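Side-chain contacts in cytochrome b5 reductase 4 (Homo sapiens, PDB 3LF5), which carries heme in its cytochrome b5 domain and probably passes electrons from NADH, through a flavin-bearing reductase domain, to that heme iron: residues A[11-16]-A[21-26]; A[35-38]-A[43-46]; A[38-43]-A[61-66]. One frame throughout, in Å; residues are numbered along the deposited sequence.

All three contacts lie in a single cytochrome b5-like domain. Contact 1 closes before the other two open and lays helix 10-15 against strand 21-26 of the mixed sheet. Contacts 2 and 3 both start in the loop between strand 29-32 and helix 44-48, share Glu38 and Gly43, and touch the heme; their centres lie about 9 Å apart. Contact 3 reaches across the heme to the end of helix 56-63, its centre about 18 Å from that of contact 1. Cys22 SG packs on Met37 CE at 3.7 Å, joining contacts 1 and 2. One loop thus supplies an axial histidine and part of the heme pocket, while contact 1 belongs to the sheet side of the domain.

Contact 1: residues A[11-16]-A[21-26]; sequences EELKKH and DCWICI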
# COMPACT_ATOMS: atom_id res chain seq x y z
N GLU A 11 1.78 1.08 -10.55
CA GLU A 11 3.14 0.54 -10.55
C GLU A 11 4.17 1.63 -10.21
O GLU A 11 5.10 1.40 -9.43
CB GLU A 11 3.45 -0.04 -11.93
CG GLU A 11 4.79 -0.73 -12.05
CD GLU A 11 4.99 -1.35 -13.43
OE1 GLU A 11 6.12 -1.80 -13.70
OE2 GLU A 11 4.02 -1.38 -14.23
N GLU A 12 3.99 2.83 -10.77
CA GLU A 12 4.89 3.93 -10.44
C GLU A 12 4.72 4.36 -8.98
O GLU A 12 5.69 4.53 -8.26
CB GLU A 12 4.66 5.12 -11.37
CG GLU A 12 5.55 6.33 -11.10
CD GLU A 12 7.03 6.07 -11.36
OE1 GLU A 12 7.38 5.26 -12.26
OE2 GLU A 12 7.86 6.71 -10.67
N LEU A 13 3.48 4.53 -8.55
CA LEU A 13 3.20 4.98 -7.18
C LEU A 13 3.90 4.12 -6.15
O LEU A 13 4.50 4.62 -5.20
CB LEU A 13 1.68 4.97 -6.93
CG LEU A 13 1.22 5.43 -5.53
CD1 LEU A 13 1.54 6.90 -5.29
CD2 LEU A 13 -0.30 5.16 -5.39
N LYS A 14 3.82 2.80 -6.36
CA LYS A 14 4.36 1.89 -5.35
C LYS A 14 5.88 1.91 -5.23
O LYS A 14 6.41 1.46 -4.22
CB LYS A 14 3.91 0.47 -5.62
CG LYS A 14 2.46 0.27 -5.48
CD LYS A 14 2.05 -1.09 -6.01
CE LYS A 14 2.79 -2.23 -5.34
NZ LYS A 14 2.37 -2.32 -3.92
N LYS A 15 6.58 2.47 -6.21
CA LYS A 15 8.03 2.63 -6.11
C LYS A 15 8.41 3.66 -5.03
O LYS A 15 9.53 3.65 -4.50
CB LYS A 15 8.61 3.13 -7.43
CG LYS A 15 8.47 2.18 -8.58
CD LYS A 15 8.94 2.83 -9.88
CE LYS A 15 8.86 1.86 -11.05
NZ LYS A 15 7.47 1.52 -11.45
N HIS A 16 7.50 4.57 -4.74
CA HIS A 16 7.77 5.68 -3.84
C HIS A 16 7.19 5.37 -2.47
O HIS A 16 6.23 6.00 -2.01
CB HIS A 16 7.21 6.96 -4.45
CG HIS A 16 7.73 7.22 -5.81
ND1 HIS A 16 8.85 7.98 -6.06
CD2 HIS A 16 7.29 6.79 -7.01
CE1 HIS A 16 9.08 8.01 -7.37
NE2 HIS A 16 8.13 7.30 -7.96
N ASP A 21 11.39 9.06 -0.06
CA ASP A 21 10.80 9.10 -1.39
C ASP A 21 9.42 8.47 -1.28
O ASP A 21 9.21 7.30 -1.62
CB ASP A 21 11.67 8.38 -2.40
CG ASP A 21 11.18 8.52 -3.83
OD1 ASP A 21 10.24 9.29 -4.08
OD2 ASP A 21 11.80 7.89 -4.70
N CYS A 22 8.50 9.26 -0.75
CA CYS A 22 7.20 8.79 -0.32
C CYS A 22 6.12 9.52 -1.07
O CYS A 22 5.93 10.72 -0.87
CB CYS A 22 6.99 9.06 1.18
SG CYS A 22 5.49 8.34 1.85
N TRP A 23 5.42 8.81 -1.95
CA TRP A 23 4.24 9.36 -2.61
C TRP A 23 2.99 8.74 -2.01
O TRP A 23 2.94 7.55 -1.75
CB TRP A 23 4.24 9.12 -4.13
CG TRP A 23 5.32 9.81 -4.92
CD1 TRP A 23 6.36 10.54 -4.46
CD2 TRP A 23 5.44 9.77 -6.33
NE1 TRP A 23 7.11 11.01 -5.52
CE2 TRP A 23 6.57 10.52 -6.68
CE3 TRP A 23 4.70 9.17 -7.35
CZ2 TRP A 23 6.98 10.68 -8.01
CZ3 TRP A 23 5.10 9.33 -8.66
CH2 TRP A 23 6.24 10.07 -8.98
N ILE A 24 1.95 9.56 -1.88
CA ILE A 24 0.65 9.09 -1.43
C ILE A 24 -0.42 9.68 -2.35
O ILE A 24 -0.33 10.85 -2.74
CB ILE A 24 0.35 9.49 0.04
CG1 ILE A 24 1.40 8.93 0.98
CG2 ILE A 24 -1.03 9.09 0.49
CD1 ILE A 24 1.27 9.41 2.46
N CYS A 25 -1.40 8.85 -2.68
CA CYS A 25 -2.56 9.29 -3.43
C CYS A 25 -3.72 9.58 -2.48
O CYS A 25 -4.03 8.75 -1.64
CB CYS A 25 -2.96 8.19 -4.41
SG CYS A 25 -4.56 8.39 -5.18
N ILE A 26 -4.31 10.77 -2.58
CA ILE A 26 -5.51 11.13 -1.85
C ILE A 26 -6.54 11.59 -2.88
O ILE A 26 -6.33 12.56 -3.60
CB ILE A 26 -5.28 12.25 -0.82
CG1 ILE A 26 -4.15 11.90 0.16
CG2 ILE A 26 -6.59 12.55 -0.08
CD1 ILE A 26 -4.47 10.82 1.15
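His16 lies flat on the indole of Trp23 just after helix 10-15, beside strand 21-26 in the sheet of the cytochrome b5 fold. The imidazole and the six-membered ring of Trp23 form a face-to-face stack, planes parallel and centroids 3.5 Å apart, while His16 CB sits over the five-membered ring as a CH-pi contact. Both side chains point the same way, each with CG beside its own backbone N (chi1 -55° for His16, -66° for Trp23), which sets the rings one above the other. In the backbone, Trp23 N donates to His16 O, tying the residue after helix 10-15 to the strand. Leu13 continues the tight side: CD1 meets Trp23 CB at 3.7 Å, near the plane of the indole at its edge, and CD2 reaches Cys25 CB at 4.1 Å. Met80 of strand 76-80 and Val8 of strand 6-8 also pack on Leu13.

The other side is polar and partly exposed. It is looser at Glu12, whose CG stays 3.9 Å from Trp23 CZ3, and at Lys15, whose NZ bonds only weakly to Glu11 O. The imidazole itself is gripped in its own plane by a nearly straight bond at each nitrogen, which fixes its rotation; two carboxylates there would favour a protonated, cationic ring. His16 NE2 donates to Glu12 OE2 at 2.8 Å. His16 ND1 donates to Asp21 OD1 at 2.8 Å, from above the carboxylate plane, 39° out of it.

Contact 2: residues A[35-38]-A[43-46]; sequences PYME and GEDE. With HEM (protoporphyrin IX containing Fe), chain C; SO4 (sulfate ion), chain D.
The loop that carries a heme-ligating histidine in the cytochrome b5 fold here folds back on the start of helix 44-48, bringing Met37 and Glu38 against Glu44. The contact is made largely by the aliphatic part of Glu44: CG lies 3.4 Å from Met37 O, and CB is 4.0 Å from Met37 SD. Met37 bends at chi2 (-73°), its sulfur passing across the Glu44 side chain, and also packs on Leu47 and Met48 of the same helix. The extended chain of Glu44 (chi2 -170°) carries OE2 to 3.6 Å from Glu38 CA. A water lies 3.2 Å from Glu44 OE2 and is more weakly placed toward Glu38 O, bridging the two segments. The other carboxylate oxygen, OE1, forms a salt bridge with Lys19.

Gly43 occupies the N-cap position of the helix, and a sulfate, probably from the crystallisation liquor, sits at this end. Glu44 N donates to SO4 O3 at 2.8 Å and Asp45 N to SO4 O1, both almost straight. On the heme side, Tyr36 OH comes to 3.2 Å from HEM CHD, and Glu46 CB packs near HEM CHB. The segments thus meet by van der Waals contact and a shared water, with Lys19 taking the charge of Glu44; an anion held by two backbone N-H groups is consistent with a positive helix start.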
# COMPACT_ATOMS: atom_id res chain seq x y z
N PRO A 35 8.82 15.78 1.91
CA PRO A 35 9.15 17.02 2.64
C PRO A 35 8.21 17.36 3.79
O PRO A 35 8.55 18.12 4.69
CB PRO A 35 9.09 18.12 1.57
CG PRO A 35 8.67 17.49 0.34
CD PRO A 35 8.51 16.04 0.50
N TYR A 36 7.03 16.76 3.79
CA TYR A 36 6.02 16.98 4.83
C TYR A 36 6.23 16.05 6.03
O TYR A 36 5.69 16.31 7.11
CB TYR A 36 4.61 16.77 4.25
CG TYR A 36 3.48 17.09 5.23
CD1 TYR A 36 3.37 18.35 5.80
CD2 TYR A 36 2.57 16.12 5.61
CE1 TYR A 36 2.37 18.62 6.73
CE2 TYR A 36 1.60 16.40 6.50
CZ TYR A 36 1.49 17.64 7.08
OH TYR A 36 0.51 17.89 8.01
N MET A 37 6.97 14.96 5.84
CA MET A 37 7.14 13.95 6.88
C MET A 37 7.46 14.55 8.23
O MET A 37 6.84 14.17 9.24
CB MET A 37 8.27 12.99 6.51
CG MET A 37 7.85 11.83 5.72
SD MET A 37 6.93 10.58 6.64
CE MET A 37 6.35 9.82 5.14
N GLU A 38 8.43 15.46 8.26
CA GLU A 38 8.92 15.99 9.53
C GLU A 38 7.92 16.95 10.21
O GLU A 38 8.11 17.27 11.38
CB GLU A 38 10.26 16.70 9.32
CG GLU A 38 10.15 18.02 8.58
CD GLU A 38 11.45 18.79 8.61
OE1 GLU A 38 11.84 19.27 9.69
OE2 GLU A 38 12.08 18.92 7.55
N GLY A 43 2.72 12.42 13.18
CA GLY A 43 4.02 11.75 13.17
C GLY A 43 4.33 11.02 11.88
O GLY A 43 3.48 10.83 11.01
N GLU A 44 5.57 10.58 11.77
CA GLU A 44 6.05 9.97 10.55
C GLU A 44 5.54 8.55 10.33
O GLU A 44 5.21 8.18 9.21
CB GLU A 44 7.59 9.99 10.53
CG GLU A 44 8.12 11.39 10.69
CD GLU A 44 9.60 11.55 10.45
OE1 GLU A 44 10.32 10.55 10.27
OE2 GLU A 44 10.06 12.71 10.48
N ASP A 45 5.52 7.74 11.39
CA ASP A 45 5.05 6.37 11.26
C ASP A 45 3.62 6.30 10.72
O ASP A 45 3.33 5.50 9.86
CB ASP A 45 5.11 5.64 12.61
CG ASP A 45 6.54 5.32 13.06
OD1 ASP A 45 7.49 5.50 12.29
OD2 ASP A 45 6.68 4.86 14.21
N GLU A 46 2.76 7.18 11.21
CA GLU A 46 1.38 7.18 10.74
C GLU A 46 1.31 7.53 9.25
O GLU A 46 0.61 6.86 8.49
CB GLU A 46 0.51 8.15 11.55
CG GLU A 46 0.18 7.67 12.95
CD GLU A 46 -0.93 6.66 13.00
OE1 GLU A 46 -1.64 6.46 12.00
OE2 GLU A 46 -1.12 6.07 14.07
CHA HEM C . -3.13 14.76 12.51
CHB HEM C . -2.72 10.23 10.84
CHC HEM C . -2.17 11.89 6.37
CHD HEM C . -2.37 16.39 8.04
C1A HEM C . -3.06 13.39 12.43
C2A HEM C . -3.22 12.47 13.51
C3A HEM C . -3.10 11.23 13.07
C4A HEM C . -2.86 11.32 11.65
CMA HEM C . -3.22 9.91 13.86
CAA HEM C . -3.51 12.88 14.95
CBA HEM C . -5.02 12.80 15.03
CGA HEM C . -5.53 12.82 16.43
O1A HEM C . -6.75 13.09 16.49
O2A HEM C . -4.76 12.60 17.41
C1B HEM C . -2.61 10.26 9.48
C2B HEM C . -2.54 9.12 8.60
C3B HEM C . -2.39 9.58 7.36
C4B HEM C . -2.36 11.03 7.42
CMB HEM C . -2.63 7.66 9.04
CAB HEM C . -2.28 8.71 6.08
CBB HEM C . -2.85 9.09 4.94
C1C HEM C . -2.08 13.25 6.45
C2C HEM C . -1.78 14.18 5.39
C3C HEM C . -1.85 15.40 5.90
C4C HEM C . -2.19 15.30 7.27
CMC HEM C . -1.44 13.83 3.95
CAC HEM C . -1.61 16.76 5.25
CBC HEM C . -2.02 17.00 4.02
C1D HEM C . -2.72 16.37 9.35
C2D HEM C . -3.16 17.53 10.07
C3D HEM C . -3.39 17.03 11.48
C4D HEM C . -3.07 15.62 11.46
CMD HEM C . -3.33 18.95 9.51
CAD HEM C . -3.92 17.88 12.64
CBD HEM C . -5.44 18.05 12.51
CGD HEM C . -5.88 18.90 13.69
O1D HEM C . -5.31 19.99 13.89
O2D HEM C . -6.79 18.44 14.42
NA HEM C . -2.82 12.65 11.29
NB HEM C . -2.50 11.42 8.74
NC HEM C . -2.34 13.98 7.59
ND HEM C . -2.68 15.28 10.17
FE HEM C . -2.59 13.35 9.42
S SO4 D . 6.82 9.44 14.90
O1 SO4 D . 6.31 8.41 14.04
O2 SO4 D . 7.94 8.96 15.71
O3 SO4 D . 7.13 10.65 14.12
O4 SO4 D . 5.75 9.83 15.83
O HOH W 1 8.73 14.30 12.87

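Contact 3: residues A[38-43]-A[61-66]; sequences EYHPGG and QVHRWV. With HEM (protoporphyrin IX containing Fe), chain C.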
# COMPACT_ATOMS: atom_id res chain seq x y z
N GLU A 38 8.43 15.46 8.26
CA GLU A 38 8.92 15.99 9.53
C GLU A 38 7.92 16.95 10.21
O GLU A 38 8.11 17.27 11.38
CB GLU A 38 10.26 16.70 9.32
CG GLU A 38 10.15 18.02 8.58
CD GLU A 38 11.45 18.79 8.61
OE1 GLU A 38 11.84 19.27 9.69
OE2 GLU A 38 12.08 18.92 7.55
N TYR A 39 6.87 17.39 9.50
CA TYR A 39 5.88 18.33 10.00
C TYR A 39 4.55 17.69 10.39
O TYR A 39 3.77 18.32 11.12
CB TYR A 39 5.61 19.44 8.95
CG TYR A 39 6.82 20.23 8.57
CD1 TYR A 39 7.39 21.13 9.45
CD2 TYR A 39 7.41 20.07 7.33
CE1 TYR A 39 8.51 21.87 9.10
CE2 TYR A 39 8.54 20.80 6.97
CZ TYR A 39 9.08 21.70 7.87
OH TYR A 39 10.19 22.43 7.52
N HIS A 40 4.23 16.50 9.89
CA HIS A 40 2.91 15.91 10.09
C HIS A 40 2.58 15.82 11.57
O HIS A 40 3.30 15.17 12.32
CB HIS A 40 2.90 14.52 9.49
CG HIS A 40 1.58 13.81 9.63
ND1 HIS A 40 1.47 12.53 10.12
CD2 HIS A 40 0.32 14.25 9.41
CE1 HIS A 40 0.19 12.19 10.15
NE2 HIS A 40 -0.53 13.21 9.71
N PRO A 41 1.45 16.46 12.00
CA PRO A 41 1.16 16.39 13.42
C PRO A 41 1.00 14.97 13.98
O PRO A 41 1.31 14.74 15.12
CB PRO A 41 -0.10 17.23 13.56
CG PRO A 41 -0.02 18.23 12.43
CD PRO A 41 0.59 17.43 11.30
N GLY A 42 0.52 14.03 13.17
CA GLY A 42 0.34 12.66 13.62
C GLY A 42 1.62 11.84 13.62
O GLY A 42 1.59 10.68 14.03
N GLY A 43 2.72 12.42 13.18
CA GLY A 43 4.02 11.75 13.17
C GLY A 43 4.33 11.02 11.88
O GLY A 43 3.48 10.83 11.01
N GLN A 61 -10.32 8.31 7.81
CA GLN A 61 -10.61 7.72 9.12
C GLN A 61 -10.06 8.53 10.27
O GLN A 61 -10.48 8.34 11.41
CB GLN A 61 -10.16 6.27 9.16
CG GLN A 61 -8.78 5.93 9.55
CD GLN A 61 -8.58 4.40 9.62
OE1 GLN A 61 -9.30 3.65 8.96
NE2 GLN A 61 -7.60 3.96 10.40
N VAL A 62 -9.12 9.44 9.99
CA VAL A 62 -8.52 10.25 11.04
C VAL A 62 -8.85 11.73 10.94
O VAL A 62 -8.99 12.38 11.97
CB VAL A 62 -6.99 10.02 11.11
CG1 VAL A 62 -6.27 10.33 9.82
CG2 VAL A 62 -6.41 10.77 12.30
N HIS A 63 -8.94 12.28 9.74
CA HIS A 63 -9.19 13.72 9.59
C HIS A 63 -9.69 14.06 8.20
O HIS A 63 -9.00 14.65 7.38
CB HIS A 63 -7.96 14.57 9.93
CG HIS A 63 -6.65 14.03 9.43
ND1 HIS A 63 -6.42 13.71 8.11
CD2 HIS A 63 -5.48 13.87 10.06
CE1 HIS A 63 -5.17 13.33 7.98
NE2 HIS A 63 -4.56 13.43 9.15
N ARG A 64 -10.94 13.70 7.94
CA ARG A 64 -11.52 13.85 6.60
C ARG A 64 -11.51 15.27 6.08
O ARG A 64 -11.56 15.48 4.87
CB ARG A 64 -12.94 13.29 6.58
CG ARG A 64 -13.89 14.01 7.41
CD ARG A 64 -15.00 13.08 7.74
NE ARG A 64 -16.18 13.27 6.92
CZ ARG A 64 -17.20 12.42 6.93
NH1 ARG A 64 -17.17 11.32 7.67
NH2 ARG A 64 -18.25 12.69 6.17
N TRP A 65 -11.46 16.27 6.98
CA TRP A 65 -11.64 17.67 6.56
C TRP A 65 -10.35 18.46 6.50
O TRP A 65 -10.36 19.65 6.23
CB TRP A 65 -12.68 18.39 7.42
CG TRP A 65 -14.00 17.67 7.48
CD1 TRP A 65 -14.59 17.12 8.57
CD2 TRP A 65 -14.86 17.37 6.38
NE1 TRP A 65 -15.76 16.51 8.23
CE2 TRP A 65 -15.95 16.64 6.89
CE3 TRP A 65 -14.82 17.66 5.01
CZ2 TRP A 65 -16.99 16.20 6.08
CZ3 TRP A 65 -15.84 17.20 4.20
CH2 TRP A 65 -16.91 16.47 4.74
N VAL A 66 -9.22 17.79 6.73
CA VAL A 66 -7.94 18.49 6.61
C VAL A 66 -7.76 18.96 5.16
O VAL A 66 -8.03 18.21 4.23
CB VAL A 66 -6.77 17.59 7.09
CG1 VAL A 66 -5.42 17.97 6.46
CG2 VAL A 66 -6.67 17.68 8.59
CHA HEM C . -3.13 14.76 12.51
CHB HEM C . -2.72 10.23 10.84
CHC HEM C . -2.17 11.89 6.37
CHD HEM C . -2.37 16.39 8.04
C1A HEM C . -3.06 13.39 12.43
C2A HEM C . -3.22 12.47 13.51
C3A HEM C . -3.10 11.23 13.07
C4A HEM C . -2.86 11.32 11.65
CMA HEM C . -3.22 9.91 13.86
CAA HEM C . -3.51 12.88 14.95
CBA HEM C . -5.02 12.80 15.03
CGA HEM C . -5.53 12.82 16.43
O1A HEM C . -6.75 13.09 16.49
O2A HEM C . -4.76 12.60 17.41
C1B HEM C . -2.61 10.26 9.48
C2B HEM C . -2.54 9.12 8.60
C3B HEM C . -2.39 9.58 7.36
C4B HEM C . -2.36 11.03 7.42
CMB HEM C . -2.63 7.66 9.04
CAB HEM C . -2.28 8.71 6.08
CBB HEM C . -2.85 9.09 4.94
C1C HEM C . -2.08 13.25 6.45
C2C HEM C . -1.78 14.18 5.39
C3C HEM C . -1.85 15.40 5.90
C4C HEM C . -2.19 15.30 7.27
CMC HEM C . -1.44 13.83 3.95
CAC HEM C . -1.61 16.76 5.25
CBC HEM C . -2.02 17.00 4.02
C1D HEM C . -2.72 16.37 9.35
C2D HEM C . -3.16 17.53 10.07
C3D HEM C . -3.39 17.03 11.48
C4D HEM C . -3.07 15.62 11.46
CMD HEM C . -3.33 18.95 9.51
CAD HEM C . -3.92 17.88 12.64
CBD HEM C . -5.44 18.05 12.51
CGD HEM C . -5.88 18.90 13.69
O1D HEM C . -5.31 19.99 13.89
O2D HEM C . -6.79 18.44 14.42
NA HEM C . -2.82 12.65 11.29
NB HEM C . -2.50 11.42 8.74
NC HEM C . -2.34 13.98 7.59
ND HEM C . -2.68 15.28 10.17
FE HEM C . -2.59 13.35 9.42
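His40 and His63 meet across the heme as the two axial ligands of the iron, the bis-histidine arrangement of cytochrome b5, in which the porphyrin lies between the loop 38-43 and the end of helix 56-63. From CB, the His40 side chain leaves with CG anti to the backbone N (chi1 -179°), which carries the imidazole toward the porphyrin. One face of the ring has Gly42 N 3.4 Å above its plane, over the centre. ND1 points back to its own loop and donates to Gly43 O at 2.8 Å; the bond is nearly straight at the hydrogen (175°) and lies in the ring plane, which holds the imidazole's rotation. This bond would also be expected to make the ring a somewhat stronger electron donor to iron. CD2 and CE1 flank the coordinating nitrogen, nearest HEM NC and HEM NB respectively among the pyrrole nitrogens, and CE1 also packs near Glu46 CB. At the tip, NE2 binds the iron at 2.1 Å.

His63 comes from the other face. One face of its ring is covered by Val62 CG1, while Phe59 meets it edge-to-face. Val62 CG2 also reaches HEM C3A at 3.4 Å, and Val66 CG2 packs on HEM CMD. On the side of His40, Pro41 CG rests 3.7 Å from HEM C3D and Gly42 CA approaches HEM C2A. The two ligating nitrogens, His40 NE2 and His63 NE2, stand 4.1 Å apart with the iron between them, HEM FE lying 2.0 Å from His63 NE2.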